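Local coordinates for protein polyisoprenyl-teichoic acid--peptidoglycan teichoic acid transferase TagV (Bacillus subtilis, PDB 6UF3) that belongs to the LytR-CpsA-Psr family of cell-envelope proteins and folds as an alpha/beta domain around a mixed beta sheet, at residues A[9-14]-A[91-96]; A[41-46]-A[222-227]; A[84-89]-A[252-257]. One frame throughout, in Å; residues are numbered along the deposited sequence.

How the contacts relate
From the N terminus, strand 6-13 comes first. It pairs with strand 90-94 in contact 1, closing a loop of 76 residues. Strand 39-44 lies inside that loop, yet its partner at 222-227 comes far later, so contact 2 closes a loop of 175 residues and crosses contact 1. Segment 84-89, just before strand 90-94, meets the C-terminal helix in contact 3. This closes a loop of 162 residues and crosses both others. Contacts 1 and 2 belong to different parts of the same mixed sheet, with centres about 17 Å apart. Contact 3 packs against both: Ile88 CG2 lies 3.8 Å from Leu9 CB, and Leu84 CD2 lies 3.6 Å from Leu43 CD2. Together they tie the sheet to helices 72-84 and 243-257.

Contact 1: A[9-14]-A[91-96]; sequences LFMGIE and YVTVDF
Leu9 to Ile13 run parallel to Tyr91 to Asp95, in register, and four backbone hydrogen bonds join them. Val92 N donates to Leu9 O and Val94 N to Met11 O. In return Met11 N reaches Val92 O (2.8 Å) and Ile13 N reaches Val94 O. CA-H...O contacts back up these bonds, often on the same carbonyls. The shortest, Asp95 CA to Ile13 O at 3.1 Å, continues the pairing past the last of them.

Apolar contacts line both faces. Phe10 and Val92 lie side by side and point the same way, with Phe10 CD2 3.7 Å from Val92 CB. On the other face the Met11 chain bends at its last torsion (chi3 -80°). This brings CE to 3.6 Å from Tyr91 CB. The same methyl lies 3.3 Å from Thr93 OG1, a buried hydroxyl with no polar partner in the model.

A CH-pi contact closes the far end. Glu14 CB sits over one face of the Phe96 ring, 4.0 Å from its centroid. Asp95 OD1 caps Gly98 N at the start of helix 96-105. Helix 72-84 packs on the Leu9 and Met11 face and leads through loop 85-89 into strand 90-94. The pair is two adjacent parallel strands of the mixed sheet, covered by a helix, as in alpha/beta folds.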
# COMPACT_ATOMS: atom_id res chain seq x y z
N LEU A 9 2.06 4.91 5.09
CA LEU A 9 1.54 3.54 5.02
C LEU A 9 0.19 3.58 4.33
O LEU A 9 -0.73 4.28 4.77
CB LEU A 9 1.40 2.92 6.41
CG LEU A 9 0.66 1.56 6.45
CD1 LEU A 9 1.41 0.47 5.66
CD2 LEU A 9 0.42 1.08 7.91
N PHE A 10 0.07 2.81 3.25
CA PHE A 10 -1.17 2.63 2.51
C PHE A 10 -1.79 1.30 2.93
O PHE A 10 -1.14 0.25 2.81
CB PHE A 10 -0.92 2.62 1.00
CG PHE A 10 -0.46 3.95 0.46
CD1 PHE A 10 0.90 4.27 0.42
CD2 PHE A 10 -1.37 4.86 -0.05
CE1 PHE A 10 1.33 5.49 -0.09
CE2 PHE A 10 -0.95 6.08 -0.55
CZ PHE A 10 0.40 6.38 -0.57
N MET A 11 -3.02 1.35 3.42
CA MET A 11 -3.77 0.18 3.88
C MET A 11 -4.98 0.01 2.99
O MET A 11 -5.78 0.94 2.82
CB MET A 11 -4.19 0.35 5.35
CG MET A 11 -3.02 0.31 6.32
SD MET A 11 -3.43 0.97 7.96
CE MET A 11 -3.30 2.74 7.63
N GLY A 12 -5.10 -1.17 2.37
CA GLY A 12 -6.30 -1.56 1.66
C GLY A 12 -7.05 -2.61 2.46
O GLY A 12 -6.47 -3.62 2.86
N ILE A 13 -8.34 -2.34 2.69
CA ILE A 13 -9.18 -3.22 3.50
C ILE A 13 -10.52 -3.44 2.79
O ILE A 13 -10.87 -2.75 1.84
CB ILE A 13 -9.42 -2.65 4.91
CG1 ILE A 13 -10.27 -1.39 4.83
CG2 ILE A 13 -8.10 -2.36 5.62
CD1 ILE A 13 -10.66 -0.86 6.19
N GLU A 14 -11.25 -4.45 3.27
CA GLU A 14 -12.61 -4.68 2.80
C GLU A 14 -13.63 -4.04 3.73
O GLU A 14 -14.43 -3.20 3.30
CB GLU A 14 -12.89 -6.18 2.65
CG GLU A 14 -14.31 -6.50 2.21
CD GLU A 14 -14.52 -7.95 1.82
OE1 GLU A 14 -13.54 -8.72 1.81
OE2 GLU A 14 -15.68 -8.32 1.53
N TYR A 91 -0.72 8.08 7.01
CA TYR A 91 -1.44 6.88 6.65
C TYR A 91 -2.55 7.23 5.68
O TYR A 91 -3.09 8.34 5.68
CB TYR A 91 -2.03 6.15 7.90
CG TYR A 91 -2.99 7.00 8.69
CD1 TYR A 91 -4.34 7.05 8.38
CD2 TYR A 91 -2.53 7.77 9.75
CE1 TYR A 91 -5.21 7.84 9.10
CE2 TYR A 91 -3.39 8.56 10.48
CZ TYR A 91 -4.72 8.60 10.15
OH TYR A 91 -5.57 9.39 10.88
N VAL A 92 -2.87 6.25 4.83
CA VAL A 92 -4.00 6.31 3.91
C VAL A 92 -4.69 4.96 4.00
O VAL A 92 -4.06 3.93 3.76
CB VAL A 92 -3.55 6.57 2.46
CG1 VAL A 92 -4.74 6.47 1.51
CG2 VAL A 92 -2.86 7.92 2.35
N THR A 93 -5.97 4.95 4.36
CA THR A 93 -6.75 3.72 4.38
C THR A 93 -7.85 3.82 3.33
O THR A 93 -8.49 4.87 3.19
CB THR A 93 -7.40 3.46 5.75
OG1 THR A 93 -6.41 3.55 6.79
CG2 THR A 93 -8.02 2.07 5.80
N VAL A 94 -8.07 2.73 2.59
CA VAL A 94 -9.16 2.71 1.62
C VAL A 94 -9.84 1.35 1.66
O VAL A 94 -9.17 0.31 1.74
CB VAL A 94 -8.64 3.08 0.21
CG1 VAL A 94 -7.85 1.94 -0.45
CG2 VAL A 94 -9.76 3.56 -0.63
N ASP A 95 -11.18 1.35 1.67
CA ASP A 95 -11.94 0.11 1.54
C ASP A 95 -12.30 -0.04 0.06
O ASP A 95 -11.82 0.72 -0.79
CB ASP A 95 -13.13 0.05 2.53
CG ASP A 95 -14.27 0.98 2.16
OD1 ASP A 95 -14.10 1.86 1.30
OD2 ASP A 95 -15.35 0.81 2.78
N PHE A 96 -13.08 -1.08 -0.27
CA PHE A 96 -13.35 -1.39 -1.67
C PHE A 96 -14.09 -0.24 -2.35
O PHE A 96 -13.75 0.16 -3.47
CB PHE A 96 -14.17 -2.67 -1.81
CG PHE A 96 -13.40 -3.93 -1.51
CD1 PHE A 96 -12.05 -3.89 -1.21
CD2 PHE A 96 -14.04 -5.16 -1.54
CE1 PHE A 96 -11.35 -5.05 -0.94
CE2 PHE A 96 -13.35 -6.33 -1.26
CZ PHE A 96 -12.00 -6.27 -0.96

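Contact 2: A[41-46]-A[222-227]; sequences KMLSIP and LSITGS
Leu43 and Ile224 meet with their side chains crossed at about a right angle. With chi1 at 169°, Leu43 CG stands opposite the backbone N, and CD1 reaches Ile224 CG1 (3.6 Å). The other methyl, CD2, meets Ile224 CD1 at 4.1 Å. Leu43 CD1 also lies 3.6 Å from Leu222 O and 4.1 Å from Leu222 CB. One methyl thus touches both a backbone carbonyl and two apolar side chains. Pro46 adds a looser contact, with CD 4.4 Å from Ile224 CB.

The backbones are joined directly by one hydrogen bond, Leu222 N to Met42 O (2.8 Å). Beyond it, two waters carry the backbone link. One water accepts from Ser44 N and donates to Leu222 O. A second donates to Ser44 O at 2.7 Å and accepts from Ile224 N.

Strand 39-44 lies between strand 25-34 and the short outermost strand 220-222 of the mixed sheet. Lys41 NZ forms a salt bridge with Asp220. Helix 158-177 packs against Met42 and Ser44, while helix 243-257 covers Leu43 through Val249 and Leu222 through Thr252 and Leu253.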
# COMPACT_ATOMS: atom_id res chain seq x y z
N LYS A 41 11.11 5.48 -2.05
CA LYS A 41 11.28 4.04 -1.96
C LYS A 41 9.93 3.42 -1.63
O LYS A 41 9.06 4.10 -1.08
CB LYS A 41 12.32 3.65 -0.90
CG LYS A 41 13.66 4.31 -1.15
CD LYS A 41 14.80 3.65 -0.38
CE LYS A 41 16.09 4.43 -0.57
NZ LYS A 41 16.60 4.40 -1.97
N MET A 42 9.75 2.15 -2.01
CA MET A 42 8.46 1.48 -1.86
C MET A 42 8.67 0.03 -1.45
O MET A 42 9.58 -0.63 -1.94
CB MET A 42 7.62 1.54 -3.15
CG MET A 42 6.23 0.88 -3.01
SD MET A 42 5.22 0.88 -4.50
CE MET A 42 5.05 2.64 -4.80
N LEU A 43 7.80 -0.45 -0.54
CA LEU A 43 7.88 -1.81 -0.03
C LEU A 43 6.47 -2.31 0.26
O LEU A 43 5.76 -1.68 1.03
CB LEU A 43 8.73 -1.81 1.24
CG LEU A 43 8.82 -3.02 2.16
CD1 LEU A 43 9.75 -4.07 1.55
CD2 LEU A 43 9.31 -2.57 3.51
N SER A 44 6.06 -3.43 -0.35
CA SER A 44 4.82 -4.06 0.11
C SER A 44 5.13 -5.10 1.17
O SER A 44 6.22 -5.68 1.19
CB SER A 44 4.02 -4.69 -1.04
OG SER A 44 4.75 -5.70 -1.70
N ILE A 45 4.18 -5.32 2.07
CA ILE A 45 4.32 -6.33 3.11
C ILE A 45 3.26 -7.40 2.88
O ILE A 45 2.06 -7.11 2.95
CB ILE A 45 4.17 -5.73 4.52
CG1 ILE A 45 5.12 -4.54 4.71
CG2 ILE A 45 4.40 -6.83 5.55
CD1 ILE A 45 4.79 -3.69 5.96
N PRO A 46 3.66 -8.66 2.61
CA PRO A 46 2.67 -9.72 2.37
C PRO A 46 1.71 -9.86 3.54
O PRO A 46 2.10 -9.70 4.70
CB PRO A 46 3.54 -10.97 2.21
CG PRO A 46 4.86 -10.45 1.72
CD PRO A 46 5.04 -9.11 2.37
N LEU A 222 11.90 -2.06 -2.71
CA LEU A 222 12.50 -3.04 -1.82
C LEU A 222 11.55 -4.21 -1.63
O LEU A 222 10.38 -4.15 -2.01
CB LEU A 222 12.85 -2.41 -0.47
CG LEU A 222 13.61 -1.08 -0.52
CD1 LEU A 222 13.97 -0.63 0.88
CD2 LEU A 222 14.86 -1.17 -1.38
N SER A 223 12.07 -5.28 -1.04
CA SER A 223 11.31 -6.52 -0.92
C SER A 223 11.50 -7.11 0.47
O SER A 223 12.61 -7.11 1.01
CB SER A 223 11.76 -7.56 -1.96
OG SER A 223 11.53 -7.09 -3.27
N ILE A 224 10.41 -7.63 1.03
CA ILE A 224 10.50 -8.51 2.20
C ILE A 224 10.63 -9.93 1.65
O ILE A 224 9.65 -10.54 1.23
CB ILE A 224 9.29 -8.39 3.12
CG1 ILE A 224 9.10 -6.94 3.59
CG2 ILE A 224 9.46 -9.33 4.32
CD1 ILE A 224 10.21 -6.43 4.48
N THR A 225 11.86 -10.44 1.62
CA THR A 225 12.06 -11.83 1.24
C THR A 225 11.79 -12.74 2.44
O THR A 225 11.79 -12.31 3.60
CB THR A 225 13.48 -12.05 0.71
OG1 THR A 225 14.43 -11.77 1.74
CG2 THR A 225 13.75 -11.13 -0.50
N GLY A 226 11.54 -14.01 2.14
CA GLY A 226 11.22 -14.95 3.20
C GLY A 226 10.81 -16.28 2.64
O GLY A 226 11.03 -16.58 1.46
N SER A 227 10.22 -17.10 3.51
CA SER A 227 9.90 -18.48 3.19
C SER A 227 8.45 -18.79 3.52
O SER A 227 7.92 -18.28 4.50
CB SER A 227 10.81 -19.46 3.96
OG SER A 227 12.17 -19.15 3.78
O HOH W 1 7.84 -7.23 -0.30
O HOH W 2 7.86 -4.93 -2.13

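Contact 3: A[84-89]-A[252-257]; sequences LQIPID and TLQEHL
This is a buried contact between a loop and a helix, on one side of the mixed sheet of this alpha/beta fold. The loop links helix 72-84 to strand 90-94 of the sheet, and its partner is the last part of the C-terminal helix 243-257. Both helices lie against the same side of the sheet: Leu84 and Leu253 each touch Leu43 of strand 39-44. The two leucines also meet, crossing obliquely at their CD1 methyls.

Ile86 is the main apolar residue of the loop. Its CB points toward the helix, and the side chain fits among Leu253, Gln254 and Leu257. CG2 carries much of this packing, at 3.7 Å from Gln254 CG and 4.0 Å from Leu253 CB. Leu257 crosses Ile86 at about a right angle, with its CD1 3.8 Å from Ile86 CB. Leu253 and Leu257 are one helical turn apart, so the same side of the helix supplies both.

Gln85 leaves the helical conformation with a positive phi (53°), where helix 72-84 has ended. Gln85 NE2 hydrogen-bonds back to Asn82 O, while the backbone carbonyl of Gln85 accepts from the other helix. The Gln254 chain is extended beyond CG and delivers its amide to that carbonyl. Gln254 NE2 donates to Gln85 O at 2.9 Å in a nearly straight bond (167° at the hydrogen), with the acceptor close to the Gln254 amide plane and the donor tilted 27° from the carbonyl plane.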
# COMPACT_ATOMS: atom_id res chain seq x y z
N LEU A 84 9.37 -2.63 10.66
CA LEU A 84 10.35 -1.97 9.79
C LEU A 84 11.31 -1.08 10.56
O LEU A 84 12.26 -0.55 9.95
CB LEU A 84 9.64 -1.13 8.72
CG LEU A 84 8.75 -1.91 7.76
CD1 LEU A 84 8.03 -0.98 6.74
CD2 LEU A 84 9.53 -3.01 7.07
N GLN A 85 11.09 -0.88 11.86
CA GLN A 85 11.94 -0.04 12.70
C GLN A 85 12.10 1.35 12.08
O GLN A 85 13.19 1.91 12.03
CB GLN A 85 13.29 -0.70 12.95
CG GLN A 85 13.18 -1.85 13.93
CD GLN A 85 12.82 -1.39 15.32
OE1 GLN A 85 13.63 -0.77 16.01
NE2 GLN A 85 11.60 -1.69 15.74
N ILE A 86 10.99 1.89 11.60
CA ILE A 86 10.92 3.28 11.13
C ILE A 86 9.63 3.89 11.65
O ILE A 86 8.67 3.18 11.96
CB ILE A 86 10.99 3.39 9.59
CG1 ILE A 86 9.85 2.59 8.92
CG2 ILE A 86 12.37 3.00 9.07
CD1 ILE A 86 9.48 3.12 7.53
N PRO A 87 9.59 5.21 11.76
CA PRO A 87 8.31 5.87 12.04
C PRO A 87 7.44 5.90 10.79
O PRO A 87 7.93 6.01 9.66
CB PRO A 87 8.72 7.28 12.47
CG PRO A 87 10.06 7.49 11.88
CD PRO A 87 10.72 6.16 11.76
N ILE A 88 6.13 5.81 11.01
CA ILE A 88 5.14 5.92 9.95
C ILE A 88 4.45 7.27 10.16
O ILE A 88 3.61 7.43 11.06
CB ILE A 88 4.12 4.76 9.95
CG1 ILE A 88 4.77 3.44 9.52
CG2 ILE A 88 2.90 5.10 9.07
CD1 ILE A 88 5.41 3.46 8.12
N ASP A 89 4.80 8.26 9.35
CA ASP A 89 4.31 9.61 9.61
C ASP A 89 2.87 9.80 9.13
O ASP A 89 2.07 10.46 9.81
CB ASP A 89 5.25 10.62 8.94
CG ASP A 89 6.68 10.46 9.41
OD1 ASP A 89 6.98 10.77 10.58
OD2 ASP A 89 7.51 9.96 8.62
N THR A 252 18.05 0.44 5.00
CA THR A 252 17.84 1.22 3.78
C THR A 252 16.76 2.28 3.98
O THR A 252 16.94 3.45 3.60
CB THR A 252 17.47 0.29 2.63
OG1 THR A 252 18.55 -0.64 2.44
CG2 THR A 252 17.25 1.07 1.34
N LEU A 253 15.64 1.89 4.59
CA LEU A 253 14.55 2.84 4.84
C LEU A 253 14.97 3.89 5.86
O LEU A 253 14.66 5.08 5.71
CB LEU A 253 13.30 2.10 5.32
CG LEU A 253 12.67 1.16 4.29
CD1 LEU A 253 11.44 0.48 4.85
CD2 LEU A 253 12.33 1.91 3.00
N GLN A 254 15.67 3.47 6.92
CA GLN A 254 16.20 4.40 7.91
C GLN A 254 17.11 5.44 7.28
O GLN A 254 17.00 6.64 7.56
CB GLN A 254 16.95 3.63 8.99
CG GLN A 254 16.01 2.86 9.90
CD GLN A 254 16.72 1.77 10.67
OE1 GLN A 254 17.94 1.57 10.54
NE2 GLN A 254 15.95 1.06 11.49
N GLU A 255 18.04 4.99 6.43
CA GLU A 255 18.94 5.93 5.76
C GLU A 255 18.15 6.89 4.87
O GLU A 255 18.43 8.09 4.84
CB GLU A 255 19.99 5.18 4.95
N HIS A 256 17.15 6.37 4.15
CA HIS A 256 16.37 7.25 3.29
C HIS A 256 15.64 8.31 4.11
O HIS A 256 15.53 9.46 3.70
CB HIS A 256 15.38 6.43 2.46
CG HIS A 256 14.75 7.21 1.34
ND1 HIS A 256 13.39 7.20 1.10
CD2 HIS A 256 15.29 8.04 0.42
CE1 HIS A 256 13.13 7.97 0.06
NE2 HIS A 256 14.26 8.49 -0.37
N LEU A 257 15.17 7.93 5.30
CA LEU A 257 14.42 8.84 6.16
C LEU A 257 15.30 9.69 7.07
O LEU A 257 14.77 10.52 7.81
CB LEU A 257 13.42 8.05 7.01
CG LEU A 257 12.27 7.34 6.30
CD1 LEU A 257 11.54 6.40 7.27
CD2 LEU A 257 11.26 8.34 5.73